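Local coordinates for protein cytokinin riboside 5'-monophosphate phosphoribohydrolase (Corynebacterium glutamicum, PDB 5WQ3) that belongs to the LOG-like protein family and adopts a Rossmann-like fold built on a parallel beta-sheet, at residues C[107-110]-C[111-114]. Sequence-based numbering, arbitrary orientation.
Sequences GGPG and LMEA
M112 folds back over the glycine-rich loop that leads toward helix 113-121. CG beside the backbone N and an extended chi2 bring SD to 3.6 Å from G108 N in a weak N-H...S hydrogen bond; the bend at chi3 (-93°) then turns CE to 3.8 Å from G108 CA. A flexible, unbranched thioether suits this place, and G108, without a side chain, leaves room for the M112 methyl beside its CA. The tight part is the turn itself. P109 to M112 form a type II' beta turn, closed by M112 N to P109 O at 3.3 Å, with the donor 40° above the carbonyl plane. G110, at phi 66°, takes the turn position that favours glycine, and its O accepts A114 N at 3.1 Å, in the carbonyl plane. L111 and A114 pack against helix 84-98. The looser side belongs to P109, whose exposed ring reaches M112 only through CD, 4.2 Å from CE. E113 sets CB 3.5 Å from G108 O, and its extended chain carries OE1 to a hydrogen bond with Y86 OH. This GGPGLMEA segment joins strand 102-105 to helix 113-121, a glycine-rich strand-to-helix loop characteristic of the Rossmann-like fold of LOG-family proteins.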
loop_
_atom_site.group_PDB
_atom_site.type_symbol
_atom_site.label_atom_id
_atom_site.label_comp_id
_atom_site.label_asym_id
_atom_site.label_seq_id
_atom_site.Cartn_x
_atom_site.Cartn_y
_atom_site.Cartn_z
ATOM N N GLY C 107 -51.070 -15.215 -20.680
ATOM C CA GLY C 107 -50.749 -14.806 -19.297
ATOM C C GLY C 107 -49.504 -13.914 -19.105
ATOM O O GLY C 107 -49.117 -13.704 -18.029
ATOM N N GLY C 108 -48.949 -13.374 -20.170
ATOM C CA GLY C 108 -47.858 -12.473 -20.137
ATOM C C GLY C 108 -48.251 -11.006 -20.206
ATOM O O GLY C 108 -49.377 -10.632 -19.944
ATOM N N PRO C 109 -47.276 -10.148 -20.511
ATOM C CA PRO C 109 -47.497 -8.699 -20.458
ATOM C C PRO C 109 -48.108 -8.145 -21.782
ATOM O O PRO C 109 -48.472 -8.913 -22.660
ATOM C CB PRO C 109 -46.051 -8.159 -20.227
ATOM C CG PRO C 109 -45.153 -9.188 -20.883
ATOM C CD PRO C 109 -45.842 -10.508 -20.680
ATOM N N GLY C 110 -48.229 -6.825 -21.923
ATOM C CA GLY C 110 -48.630 -6.238 -23.211
ATOM C C GLY C 110 -50.063 -6.598 -23.615
ATOM O O GLY C 110 -51.029 -6.472 -22.783
ATOM N N LEU C 111 -50.239 -7.123 -24.823
ATOM C CA LEU C 111 -51.611 -7.367 -25.272
ATOM C C LEU C 111 -52.157 -8.718 -24.853
ATOM O O LEU C 111 -53.284 -9.062 -25.218
ATOM C CB LEU C 111 -51.730 -7.150 -26.762
ATOM C CG LEU C 111 -51.257 -5.810 -27.258
ATOM C CD1 LEU C 111 -51.494 -5.711 -28.736
ATOM C CD2 LEU C 111 -51.974 -4.681 -26.531
ATOM N N MET C 112 -51.396 -9.478 -24.048
ATOM C CA MET C 112 -52.000 -10.541 -23.267
ATOM C C MET C 112 -52.581 -10.039 -21.951
ATOM O O MET C 112 -53.677 -10.450 -21.538
ATOM C CB MET C 112 -50.979 -11.626 -22.981
ATOM C CG MET C 112 -50.426 -12.319 -24.233
ATOM S SD MET C 112 -49.195 -13.547 -23.737
ATOM C CE MET C 112 -47.739 -12.511 -23.888
ATOM N N GLU C 113 -51.852 -9.173 -21.246
ATOM C CA GLU C 113 -52.369 -8.654 -20.019
ATOM C C GLU C 113 -53.614 -7.807 -20.226
ATOM O O GLU C 113 -54.434 -7.744 -19.346
ATOM C CB GLU C 113 -51.318 -7.776 -19.349
ATOM C CG GLU C 113 -51.733 -7.114 -18.055
ATOM C CD GLU C 113 -50.685 -6.201 -17.534
ATOM O OE1 GLU C 113 -50.468 -5.129 -18.162
ATOM O OE2 GLU C 113 -50.071 -6.575 -16.522
ATOM N N ALA C 114 -53.698 -7.064 -21.319
ATOM C CA ALA C 114 -54.801 -6.138 -21.497
ATOM C C ALA C 114 -56.196 -6.845 -21.425
ATOM O O ALA C 114 -57.096 -6.453 -20.672
ATOM C CB ALA C 114 -54.625 -5.351 -22.802
#